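N-acetylglucosamine-6-phosphate deacetylase (Mycobacterium smegmatis, PDB 6FV4) probably catalyses the metal-dependent removal of the acetyl group from N-acetylglucosamine-6-phosphate, a step in amino-sugar metabolism. Local coordinates at residues B[278-283]-B[347-352]; B[69-74]-B[358-363]; B[207-212]-B[240-245]. The protein carries 1 engineered substitution. All coordinates share one frame; numbering follows the deposited sequence.

Interaction 1 (B[278-283]-B[347-352]); sequences LSLITA and VRQACV. Engineered in segment 278-283: Ala283 (natural residue Asp).
Leu280 docks on helix residue Gln349 through its backbone: Leu280 N lies 2.8 Å from Gln349 O in a nearly straight hydrogen bond (171°), with the donor raised above the carbonyl plane. Gln349 lies in a wider pi-type turn of the helix, 348-352. Close by, Gln349 CA approaches Leu278 O at 3.4 Å in a CA-H...O contact, and Ser279 CA meets Gln349 O in another, which makes this the tight part of the contact. The Gln349 side chain, with CG anti to the carbonyl carbon (chi1 -66°) and extended beyond it, lies obliquely against two leucines. Leu280 CD1 sits 3.7 Å from Gln349 CB and also reaches Ala350 CB at 4.1 Å, while Leu278 CD2 lies 3.9 Å from Gln349 CD. Packing is looser toward the amide end, where a water accepts from Gln349 NE2 at 3.0 Å and only weakly from Leu278 N. The other amide atom, OE1, bonds to Tyr266 OH, fixing the turn of the buried group. Strand 278-281 is the eighth strand of the (beta/alpha)8 barrel of metallo-dependent hydrolases. Its axis crosses that of the segment 347-352 of helix 339-357 at -68°; the strand pairs in parallel with strand 251-255, and leaves Leu280 to touch Ala331 of helix 324-334.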
ATOM      1  N   LEU B 278      -2.371   0.445 -12.235  1.00 26.30           N
ATOM      2  CA  LEU B 278      -1.612  -0.798 -12.310  1.00 27.89           C
ATOM      3  C   LEU B 278      -1.803  -1.446 -13.671  1.00 27.33           C
ATOM      4  O   LEU B 278      -2.928  -1.530 -14.175  1.00 26.56           O
ATOM      5  CB  LEU B 278      -2.008  -1.789 -11.192  1.00 22.85           C
ATOM      6  CG  LEU B 278      -1.062  -3.004 -11.104  1.00 25.83           C
ATOM      7  CD1 LEU B 278      -0.948  -3.471  -9.649  1.00 28.41           C
ATOM      8  CD2 LEU B 278      -1.534  -4.164 -11.959  1.00 23.12           C
ATOM      9  N   SER B 279      -0.694  -1.905 -14.256  1.00 21.29           N
ATOM     10  CA  SER B 279      -0.681  -2.662 -15.500  1.00 23.48           C
ATOM     11  C   SER B 279      -0.266  -4.099 -15.221  1.00 21.38           C
ATOM     12  O   SER B 279       0.767  -4.334 -14.586  1.00 26.30           O
ATOM     13  CB  SER B 279       0.319  -2.061 -16.501  1.00 22.58           C
ATOM     14  OG  SER B 279      -0.058  -0.761 -16.880  1.00 31.29           O
ATOM     15  N   LEU B 280      -1.028  -5.051 -15.746  1.00 24.11           N
ATOM     16  CA  LEU B 280      -0.621  -6.447 -15.728  1.00 23.62           C
ATOM     17  C   LEU B 280       0.291  -6.680 -16.925  1.00 25.36           C
ATOM     18  O   LEU B 280      -0.013  -6.220 -18.020  1.00 24.88           O
ATOM     19  CB  LEU B 280      -1.835  -7.365 -15.787  1.00 24.43           C
ATOM     20  CG  LEU B 280      -2.768  -7.227 -14.569  1.00 24.21           C
ATOM     21  CD1 LEU B 280      -4.102  -7.877 -14.846  1.00 26.27           C
ATOM     22  CD2 LEU B 280      -2.119  -7.853 -13.390  1.00 24.27           C
ATOM     23  N   ILE B 281       1.432  -7.336 -16.692  1.00 24.48           N
ATOM     24  CA  ILE B 281       2.393  -7.693 -17.726  1.00 26.90           C
ATOM     25  C   ILE B 281       2.764  -9.153 -17.504  1.00 27.44           C
ATOM     26  O   ILE B 281       2.506  -9.736 -16.446  1.00 25.43           O
ATOM     27  CB  ILE B 281       3.670  -6.814 -17.710  1.00 25.79           C
ATOM     28  CG1 ILE B 281       4.410  -7.007 -16.385  1.00 27.45           C
ATOM     29  CG2 ILE B 281       3.346  -5.328 -17.959  1.00 23.71           C
ATOM     30  CD1 ILE B 281       5.886  -6.697 -16.424  1.00 21.63           C
ATOM     31  N   THR B 282       3.365  -9.749 -18.521  1.00 24.01           N
ATOM     32  CA  THR B 282       3.859 -11.113 -18.384  1.00 25.85           C
ATOM     33  C   THR B 282       5.346 -11.182 -18.094  1.00 29.42           C
ATOM     34  O   THR B 282       5.784 -12.097 -17.385  1.00 25.59           O
ATOM     35  CB  THR B 282       3.574 -11.928 -19.656  1.00 27.30           C
ATOM     36  OG1 THR B 282       4.285 -11.365 -20.791  1.00 25.99           O
ATOM     37  CG2 THR B 282       2.067 -11.978 -19.934  1.00 26.32           C
ATOM     38  N   ALA B 283       6.128 -10.251 -18.660  1.00 28.32           N
ATOM     39  CA  ALA B 283       7.574 -10.405 -18.778  1.00 30.39           C
ATOM     40  C   ALA B 283       7.923 -11.775 -19.357  1.00 23.24           C
ATOM     41  O   ALA B 283       8.934 -12.371 -19.001  1.00 27.82           O
ATOM     42  CB  ALA B 283       8.269 -10.174 -17.429  1.00 25.97           C
ATOM     43  N   VAL B 347      -9.927  -5.882 -16.553  1.00 28.11           N
ATOM     44  CA  VAL B 347      -9.920  -5.314 -17.900  1.00 31.52           C
ATOM     45  C   VAL B 347      -9.166  -3.988 -17.921  1.00 29.15           C
ATOM     46  O   VAL B 347      -8.408  -3.700 -18.857  1.00 30.71           O
ATOM     47  CB  VAL B 347     -11.358  -5.170 -18.432  1.00 31.86           C
ATOM     48  CG1 VAL B 347     -11.390  -4.215 -19.620  1.00 28.60           C
ATOM     49  CG2 VAL B 347     -11.885  -6.512 -18.850  1.00 27.10           C
ATOM     50  N   ARG B 348      -9.343  -3.161 -16.894  1.00 26.51           N
ATOM     51  CA  ARG B 348      -8.542  -1.942 -16.795  1.00 28.31           C
ATOM     52  C   ARG B 348      -7.052  -2.269 -16.706  1.00 27.75           C
ATOM     53  O   ARG B 348      -6.225  -1.649 -17.383  1.00 29.61           O
ATOM     54  CB  ARG B 348      -8.972  -1.134 -15.577  1.00 31.10           C
ATOM     55  CG  ARG B 348     -10.136  -0.185 -15.833  1.00 36.71           C
ATOM     56  CD  ARG B 348     -10.849   0.146 -14.530  1.00 37.29           C
ATOM     57  NE  ARG B 348     -11.576   1.419 -14.604  1.00 47.71           N
ATOM     58  CZ  ARG B 348     -12.837   1.550 -15.006  1.00 47.51           C
ATOM     59  NH1 ARG B 348     -13.542   0.484 -15.373  1.00 52.37           N
ATOM     60  NH2 ARG B 348     -13.401   2.749 -15.038  1.00 54.44           N
ATOM     61  N   GLN B 349      -6.691  -3.244 -15.869  1.00 26.34           N
ATOM     62  CA  GLN B 349      -5.276  -3.513 -15.638  1.00 28.09           C
ATOM     63  C   GLN B 349      -4.612  -4.221 -16.812  1.00 22.31           C
ATOM     64  O   GLN B 349      -3.395  -4.087 -16.996  1.00 23.95           O
ATOM     65  CB  GLN B 349      -5.106  -4.349 -14.377  1.00 20.64           C
ATOM     66  CG  GLN B 349      -5.513  -3.603 -13.122  1.00 25.71           C
ATOM     67  CD  GLN B 349      -5.398  -4.464 -11.903  1.00 25.54           C
ATOM     68  OE1 GLN B 349      -5.465  -5.694 -12.003  1.00 29.01           O
ATOM     69  NE2 GLN B 349      -5.200  -3.834 -10.737  1.00 21.09           N
ATOM     70  N   ALA B 350      -5.359  -5.022 -17.576  1.00 23.70           N
ATOM     71  CA  ALA B 350      -4.760  -5.814 -18.643  1.00 25.16           C
ATOM     72  C   ALA B 350      -4.937  -5.193 -20.020  1.00 30.91           C
ATOM     73  O   ALA B 350      -4.291  -5.653 -20.974  1.00 25.73           O
ATOM     74  CB  ALA B 350      -5.354  -7.228 -18.667  1.00 21.64           C
ATOM     75  N   CYS B 351      -5.799  -4.176 -20.142  1.00 28.22           N
ATOM     76  CA  CYS B 351      -6.177  -3.602 -21.429  1.00 28.61           C
ATOM     77  C   CYS B 351      -6.042  -2.081 -21.449  1.00 29.90           C
ATOM     78  O   CYS B 351      -5.333  -1.538 -22.304  1.00 34.77           O
ATOM     79  CB  CYS B 351      -7.616  -3.997 -21.801  1.00 29.30           C
ATOM     80  SG  CYS B 351      -8.053  -5.767 -21.562  1.00 33.88           S
ATOM     81  N   VAL B 352      -6.690  -1.369 -20.532  1.00 28.27           N
ATOM     82  CA  VAL B 352      -6.752   0.092 -20.650  1.00 28.96           C
ATOM     83  C   VAL B 352      -5.529   0.766 -20.046  1.00 25.92           C
ATOM     84  O   VAL B 352      -4.874   1.588 -20.700  1.00 31.66           O
ATOM     85  CB  VAL B 352      -8.050   0.640 -20.028  1.00 32.41           C
ATOM     86  CG1 VAL B 352      -8.117   2.152 -20.253  1.00 34.93           C
ATOM     87  CG2 VAL B 352      -9.258  -0.058 -20.628  1.00 33.56           C
TER
HETATM   88  O   HOH W   1      -5.202  -0.815 -11.127  1.00 27.51           O

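Interaction 2 (B[69-74]-B[358-363]); sequences VDTHLH and LGLPAA. With ZN (zinc ion), chain H.
Thr71 faces Leu358 across a wholly apolar contact, in which strand 63-76 rests on the chain leaving helix 339-357. Followed outward, the Thr71 side chain gives its carbon atoms to the leucines and turns its hydroxyl to another strand. CB stands 3.9 Å from Leu358 CD2. CG2, anti to the carbonyl carbon, continues toward the same leucine and lies about equally far from both its methyls, with Leu360 CD1 4.3 Å from Thr71 CG2. OG1 sits between the backbone N and the carbonyl carbon (chi1 56°), which brings it beside Ile281 of strand 278-281. Two residues earlier, Val69 divides its methyls between two partners: CG1 touches Leu360 CD1 at 4.0 Å, the two side chains sliding past each other in opposite directions, and CG2 meets Ala363 CB at 4.3 Å. Leu358 and Leu360 flank Gly359, where a Schellman motif ends the helix with phi +69°. Strand 63-76 supplies the first barrel strand of the amidohydrolase fold, and His72-Leu73-His74 is the HxH motif by which this superfamily holds a metal. The chain turns a corner at His72, past the leucines, and the imidazoles of His72 and His74 close on zinc through NE2, each 2.1 Å from the metal. Glu138 OE1 joins them on the zinc. A hydrogen bond from His72 ND1 to Glu253 OE1 holds the first ring from behind, a second-shell link that would fix its rotation and might make NE2 a stronger ligand. His136 meets this same ring edge-to-face, whereas His74 adjoins the ring of His150, a ligand of the neighbouring cadmium ion.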
ATOM      1  N   VAL B  69      -3.251  -6.064 -23.694  1.00 26.05           N
ATOM      2  CA  VAL B  69      -2.178  -5.159 -24.095  1.00 24.99           C
ATOM      3  C   VAL B  69      -0.979  -5.485 -23.213  1.00 25.88           C
ATOM      4  O   VAL B  69      -0.885  -5.003 -22.075  1.00 25.62           O
ATOM      5  CB  VAL B  69      -2.585  -3.688 -23.947  1.00 25.68           C
ATOM      6  CG1 VAL B  69      -1.435  -2.766 -24.385  1.00 29.10           C
ATOM      7  CG2 VAL B  69      -3.856  -3.403 -24.741  1.00 24.76           C
ATOM      8  N   ASP B  70      -0.066  -6.320 -23.712  1.00 22.41           N
ATOM      9  CA  ASP B  70       1.118  -6.729 -22.954  1.00 23.59           C
ATOM     10  C   ASP B  70       2.267  -5.793 -23.291  1.00 23.35           C
ATOM     11  O   ASP B  70       2.796  -5.823 -24.410  1.00 27.68           O
ATOM     12  CB  ASP B  70       1.478  -8.180 -23.260  1.00 21.89           C
ATOM     13  CG  ASP B  70       2.461  -8.765 -22.256  1.00 28.18           C
ATOM     14  OD1 ASP B  70       2.775  -9.975 -22.384  1.00 27.77           O
ATOM     15  OD2 ASP B  70       2.916  -8.028 -21.345  1.00 25.39           O
ATOM     16  N   THR B  71       2.651  -4.953 -22.335  1.00 23.87           N
ATOM     17  CA  THR B  71       3.623  -3.902 -22.590  1.00 20.68           C
ATOM     18  C   THR B  71       5.032  -4.260 -22.135  1.00 22.73           C
ATOM     19  O   THR B  71       5.912  -3.395 -22.138  1.00 25.15           O
ATOM     20  CB  THR B  71       3.189  -2.593 -21.929  1.00 24.91           C
ATOM     21  OG1 THR B  71       2.986  -2.801 -20.522  1.00 25.99           O
ATOM     22  CG2 THR B  71       1.887  -2.095 -22.557  1.00 24.67           C
ATOM     23  N   HIS B  72       5.284  -5.508 -21.765  1.00 23.50           N
ATOM     24  CA  HIS B  72       6.618  -5.871 -21.291  1.00 24.07           C
ATOM     25  C   HIS B  72       6.714  -7.391 -21.402  1.00 24.72           C
ATOM     26  O   HIS B  72       6.195  -8.106 -20.543  1.00 24.24           O
ATOM     27  CB  HIS B  72       6.836  -5.373 -19.865  1.00 28.45           C
ATOM     28  CG  HIS B  72       8.153  -5.765 -19.255  1.00 26.46           C
ATOM     29  ND1 HIS B  72       8.656  -5.152 -18.130  1.00 25.26           N
ATOM     30  CD2 HIS B  72       9.056  -6.716 -19.595  1.00 26.00           C
ATOM     31  CE1 HIS B  72       9.814  -5.703 -17.808  1.00 24.45           C
ATOM     32  NE2 HIS B  72      10.082  -6.652 -18.687  1.00 24.10           N
ATOM     33  N   LEU B  73       7.361  -7.865 -22.463  1.00 22.95           N
ATOM     34  CA  LEU B  73       7.591  -9.290 -22.643  1.00 23.69           C
ATOM     35  C   LEU B  73       8.779  -9.480 -23.570  1.00 25.24           C
ATOM     36  O   LEU B  73       9.100  -8.610 -24.387  1.00 23.96           O
ATOM     37  CB  LEU B  73       6.371 -10.019 -23.203  1.00 22.41           C
ATOM     38  CG  LEU B  73       5.944  -9.692 -24.624  1.00 24.25           C
ATOM     39  CD1 LEU B  73       5.141 -10.865 -25.185  1.00 25.87           C
ATOM     40  CD2 LEU B  73       5.119  -8.421 -24.629  1.00 26.94           C
ATOM     41  N   HIS B  74       9.415 -10.647 -23.436  1.00 28.61           N
ATOM     42  CA  HIS B  74      10.671 -10.932 -24.122  1.00 27.24           C
ATOM     43  C   HIS B  74      10.539 -11.960 -25.223  1.00 28.98           C
ATOM     44  O   HIS B  74      11.398 -12.007 -26.110  1.00 29.72           O
ATOM     45  CB  HIS B  74      11.722 -11.407 -23.102  1.00 24.96           C
ATOM     46  CG  HIS B  74      12.061 -10.360 -22.096  1.00 28.95           C
ATOM     47  ND1 HIS B  74      13.001  -9.381 -22.332  1.00 29.06           N
ATOM     48  CD2 HIS B  74      11.542 -10.098 -20.872  1.00 26.66           C
ATOM     49  CE1 HIS B  74      13.067  -8.573 -21.287  1.00 28.07           C
ATOM     50  NE2 HIS B  74      12.196  -8.992 -20.386  1.00 30.84           N
ATOM     51  N   LEU B 358       1.528   3.693 -22.116  1.00 25.04           N
ATOM     52  CA  LEU B 358       2.493   3.680 -23.209  1.00 29.50           C
ATOM     53  C   LEU B 358       2.094   4.562 -24.380  1.00 31.41           C
ATOM     54  O   LEU B 358       2.820   4.605 -25.379  1.00 34.42           O
ATOM     55  CB  LEU B 358       2.723   2.250 -23.694  1.00 27.63           C
ATOM     56  CG  LEU B 358       3.947   1.704 -22.954  1.00 31.99           C
ATOM     57  CD1 LEU B 358       3.581   1.316 -21.514  1.00 27.23           C
ATOM     58  CD2 LEU B 358       4.583   0.555 -23.681  1.00 31.18           C
ATOM     59  N   GLY B 359       0.979   5.280 -24.280  1.00 31.17           N
ATOM     60  CA  GLY B 359       0.553   6.110 -25.398  1.00 34.71           C
ATOM     61  C   GLY B 359       0.104   5.313 -26.594  1.00 36.78           C
ATOM     62  O   GLY B 359       0.208   5.790 -27.737  1.00 32.18           O
ATOM     63  N   LEU B 360      -0.375   4.097 -26.369  1.00 31.26           N
ATOM     64  CA  LEU B 360      -0.845   3.253 -27.451  1.00 34.51           C
ATOM     65  C   LEU B 360      -2.309   3.551 -27.724  1.00 38.13           C
ATOM     66  O   LEU B 360      -2.975   4.195 -26.906  1.00 35.37           O
ATOM     67  CB  LEU B 360      -0.651   1.779 -27.088  1.00 31.64           C
ATOM     68  CG  LEU B 360       0.794   1.289 -26.985  1.00 30.20           C
ATOM     69  CD1 LEU B 360       0.871  -0.033 -26.197  1.00 27.64           C
ATOM     70  CD2 LEU B 360       1.347   1.124 -28.390  1.00 30.34           C
ATOM     71  N   PRO B 361      -2.839   3.134 -28.897  1.00 36.99           N
ATOM     72  CA  PRO B 361      -4.278   3.306 -29.156  1.00 40.15           C
ATOM     73  C   PRO B 361      -5.129   2.872 -27.975  1.00 42.98           C
ATOM     74  O   PRO B 361      -5.071   1.714 -27.536  1.00 41.08           O
ATOM     75  CB  PRO B 361      -4.530   2.426 -30.388  1.00 39.96           C
ATOM     76  CG  PRO B 361      -3.163   1.951 -30.857  1.00 44.25           C
ATOM     77  CD  PRO B 361      -2.121   2.722 -30.112  1.00 38.66           C
ATOM     78  N   ALA B 362      -5.893   3.819 -27.439  1.00 43.22           N
ATOM     79  CA  ALA B 362      -6.667   3.593 -26.226  1.00 44.41           C
ATOM     80  C   ALA B 362      -7.505   2.337 -26.369  1.00 48.24           C
ATOM     81  O   ALA B 362      -8.371   2.246 -27.246  1.00 54.89           O
ATOM     82  CB  ALA B 362      -7.562   4.802 -25.938  1.00 46.31           C
ATOM     83  N   ALA B 363      -7.217   1.348 -25.533  1.00 46.43           N
ATOM     84  CA  ALA B 363      -7.969   0.110 -25.597  1.00 44.29           C
ATOM     85  C   ALA B 363      -9.448   0.381 -25.313  1.00 42.85           C
ATOM     86  O   ALA B 363      -9.854   1.471 -24.898  1.00 45.96           O
ATOM     87  CB  ALA B 363      -7.403  -0.914 -24.613  1.00 36.80           C
TER
HETATM   88 ZN    ZN H 401      11.744  -7.967 -18.624  1.00 27.02          ZN

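Interaction 3 (B[207-212]-B[240-245]); sequences ATYDQT and PAVALT
Tyr209 meets helix 240-246 with the edge of its ring: Ala243 N lies near the ring plane, 3.6 Å from Tyr209 CD1, with Ala243 CB almost as close. Val242 CG1 comes in obliquely at 4.3 Å from Tyr209 CE1, and Ala264 of the second subunit packs on this tyrosine. The other flat group, the Gln211 amide, turns back on its own helix. Gln211 OE1 accepts from Thr208 N in the carbonyl plane, on a lone pair, at 2.9 Å, and Gln211 N bonds to Thr208 OG1, completing a capping box. Thr212 points at the partner helix with CG2 anti to its backbone N, which sets that methyl 3.6 Å from Ala243 CB and near Leu244 CG. Thr212 OG1 lies 3.2 Å from Pro240 CB yet donates to Thr208 O at 2.8 Å. That carbonyl also takes Thr212 N, on the opposite face of its plane. Ala207 O, 3.2 Å from Pro240 CG, is buried without a polar partner. Thr208 OG1, Thr212 OG1 and Gln211 OE1 bond within 207-212; between the segments the fit is one of shape, while Tyr209 OH, bonded to Glu246 just beyond, gives the helices a polar tie.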
ATOM      1  N   ALA B 207      17.902   2.440  -6.147  1.00 32.24           N
ATOM      2  CA  ALA B 207      17.664   3.834  -5.808  1.00 31.10           C
ATOM      3  C   ALA B 207      16.897   3.960  -4.500  1.00 31.43           C
ATOM      4  O   ALA B 207      16.084   3.108  -4.142  1.00 35.72           O
ATOM      5  CB  ALA B 207      16.868   4.530  -6.909  1.00 31.29           C
ATOM      6  N   THR B 208      17.143   5.055  -3.797  1.00 31.06           N
ATOM      7  CA  THR B 208      16.371   5.340  -2.606  1.00 34.30           C
ATOM      8  C   THR B 208      15.019   5.939  -2.996  1.00 37.00           C
ATOM      9  O   THR B 208      14.748   6.249  -4.167  1.00 31.00           O
ATOM     10  CB  THR B 208      17.144   6.280  -1.683  1.00 36.62           C
ATOM     11  OG1 THR B 208      17.252   7.569  -2.299  1.00 32.68           O
ATOM     12  CG2 THR B 208      18.555   5.734  -1.405  1.00 35.28           C
ATOM     13  N   TYR B 209      14.163   6.086  -1.987  1.00 30.17           N
ATOM     14  CA  TYR B 209      12.888   6.773  -2.168  1.00 30.94           C
ATOM     15  C   TYR B 209      13.089   8.156  -2.778  1.00 28.38           C
ATOM     16  O   TYR B 209      12.392   8.534  -3.725  1.00 33.16           O
ATOM     17  CB  TYR B 209      12.157   6.880  -0.820  1.00 26.42           C
ATOM     18  CG  TYR B 209      10.982   7.849  -0.851  1.00 25.79           C
ATOM     19  CD1 TYR B 209       9.731   7.441  -1.290  1.00 27.67           C
ATOM     20  CD2 TYR B 209      11.134   9.170  -0.454  1.00 30.58           C
ATOM     21  CE1 TYR B 209       8.657   8.332  -1.331  1.00 29.89           C
ATOM     22  CE2 TYR B 209      10.064  10.066  -0.490  1.00 31.97           C
ATOM     23  CZ  TYR B 209       8.838   9.640  -0.933  1.00 29.40           C
ATOM     24  OH  TYR B 209       7.785  10.524  -0.977  1.00 33.01           O
ATOM     25  N   ASP B 210      14.046   8.922  -2.245  1.00 31.09           N
ATOM     26  CA  ASP B 210      14.266  10.288  -2.715  1.00 32.17           C
ATOM     27  C   ASP B 210      14.742  10.301  -4.164  1.00 34.77           C
ATOM     28  O   ASP B 210      14.288  11.122  -4.975  1.00 30.57           O
ATOM     29  CB  ASP B 210      15.305  10.999  -1.845  1.00 36.51           C
ATOM     30  CG  ASP B 210      14.828  11.252  -0.427  1.00 41.44           C
ATOM     31  OD1 ASP B 210      13.613  11.419  -0.207  1.00 41.15           O
ATOM     32  OD2 ASP B 210      15.696  11.296   0.473  1.00 42.77           O
ATOM     33  N   GLN B 211      15.703   9.424  -4.491  1.00 31.62           N
ATOM     34  CA  GLN B 211      16.214   9.329  -5.862  1.00 33.17           C
ATOM     35  C   GLN B 211      15.130   8.921  -6.851  1.00 32.40           C
ATOM     36  O   GLN B 211      15.162   9.342  -8.016  1.00 32.87           O
ATOM     37  CB  GLN B 211      17.364   8.328  -5.923  1.00 28.08           C
ATOM     38  CG  GLN B 211      18.597   8.807  -5.203  1.00 33.99           C
ATOM     39  CD  GLN B 211      19.651   7.738  -5.081  1.00 37.67           C
ATOM     40  OE1 GLN B 211      19.348   6.566  -4.858  1.00 33.15           O
ATOM     41  NE2 GLN B 211      20.908   8.139  -5.224  1.00 40.37           N
ATOM     42  N   THR B 212      14.184   8.082  -6.417  1.00 28.89           N
ATOM     43  CA  THR B 212      13.092   7.654  -7.283  1.00 30.12           C
ATOM     44  C   THR B 212      12.091   8.782  -7.481  1.00 32.17           C
ATOM     45  O   THR B 212      11.629   9.033  -8.606  1.00 31.75           O
ATOM     46  CB  THR B 212      12.416   6.424  -6.681  1.00 29.97           C
ATOM     47  OG1 THR B 212      13.392   5.390  -6.520  1.00 32.38           O
ATOM     48  CG2 THR B 212      11.273   5.921  -7.547  1.00 26.75           C
ATOM     49  N   PRO B 240      12.119   2.471  -3.862  1.00 32.86           N
ATOM     50  CA  PRO B 240      11.424   3.007  -5.038  1.00 27.98           C
ATOM     51  C   PRO B 240       9.962   2.611  -5.121  1.00 27.23           C
ATOM     52  O   PRO B 240       9.167   3.405  -5.628  1.00 25.65           O
ATOM     53  CB  PRO B 240      12.232   2.435  -6.220  1.00 30.79           C
ATOM     54  CG  PRO B 240      13.488   1.808  -5.600  1.00 34.79           C
ATOM     55  CD  PRO B 240      13.065   1.402  -4.223  1.00 31.49           C
ATOM     56  N   ALA B 241       9.581   1.421  -4.641  1.00 28.51           N
ATOM     57  CA  ALA B 241       8.195   0.974  -4.769  1.00 28.74           C
ATOM     58  C   ALA B 241       7.218   1.972  -4.159  1.00 30.55           C
ATOM     59  O   ALA B 241       6.102   2.143  -4.675  1.00 28.22           O
ATOM     60  CB  ALA B 241       8.006  -0.400  -4.114  1.00 28.34           C
ATOM     61  N   VAL B 242       7.625   2.655  -3.087  1.00 24.64           N
ATOM     62  CA  VAL B 242       6.702   3.556  -2.402  1.00 30.91           C
ATOM     63  C   VAL B 242       6.610   4.890  -3.128  1.00 29.14           C
ATOM     64  O   VAL B 242       5.508   5.432  -3.299  1.00 27.63           O
ATOM     65  CB  VAL B 242       7.108   3.716  -0.921  1.00 30.13           C
ATOM     66  CG1 VAL B 242       6.342   4.864  -0.256  1.00 29.88           C
ATOM     67  CG2 VAL B 242       6.835   2.405  -0.179  1.00 27.84           C
ATOM     68  N   ALA B 243       7.753   5.424  -3.596  1.00 30.56           N
ATOM     69  CA  ALA B 243       7.725   6.597  -4.470  1.00 29.61           C
ATOM     70  C   ALA B 243       6.863   6.342  -5.696  1.00 24.08           C
ATOM     71  O   ALA B 243       6.079   7.208  -6.106  1.00 25.80           O
ATOM     72  CB  ALA B 243       9.149   6.992  -4.890  1.00 30.80           C
ATOM     73  N   LEU B 244       6.959   5.141  -6.265  1.00 24.76           N
ATOM     74  CA  LEU B 244       6.198   4.819  -7.470  1.00 27.60           C
ATOM     75  C   LEU B 244       4.703   4.671  -7.194  1.00 28.98           C
ATOM     76  O   LEU B 244       3.877   5.105  -8.008  1.00 28.09           O
ATOM     77  CB  LEU B 244       6.762   3.557  -8.127  1.00 27.70           C
ATOM     78  CG  LEU B 244       8.131   3.733  -8.808  1.00 23.63           C
ATOM     79  CD1 LEU B 244       8.792   2.374  -9.005  1.00 26.33           C
ATOM     80  CD2 LEU B 244       7.984   4.447 -10.157  1.00 25.82           C
ATOM     81  N   THR B 245       4.320   4.061  -6.058  1.00 30.96           N
ATOM     82  CA  THR B 245       2.896   3.943  -5.762  1.00 26.95           C
ATOM     83  C   THR B 245       2.298   5.259  -5.294  1.00 27.43           C
ATOM     84  O   THR B 245       1.095   5.483  -5.480  1.00 28.61           O
ATOM     85  CB  THR B 245       2.629   2.856  -4.713  1.00 26.06           C
ATOM     86  OG1 THR B 245       3.460   3.058  -3.566  1.00 30.94           O
ATOM     87  CG2 THR B 245       2.900   1.475  -5.283  1.00 28.72           C
TER

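Overall arrangement
Interactions 1 and 2 adjoin at the seam where the last barrel strand meets the first, their centres about 8 Å apart. Thr282 OG1 lies 2.6 Å from Asp70 OD1, probably hydrogen-bonded, and Ala283 N 2.9 Å from His72 O. Helix 339-357 backs both strands, at the side away from the metals, and the chain after it continues along strand 63-76. Ala283 replaces an aspartate, the predicted proton donor/acceptor, by engineering, so that side chain is missing near the zinc. Interaction 3 stands apart at the subunit interface, its centre about 21 Å from that of interaction 1 and about 24 Å from that of interaction 2, though the side chain of Pro240 is about 10 Å from that of the cadmium ligand His204.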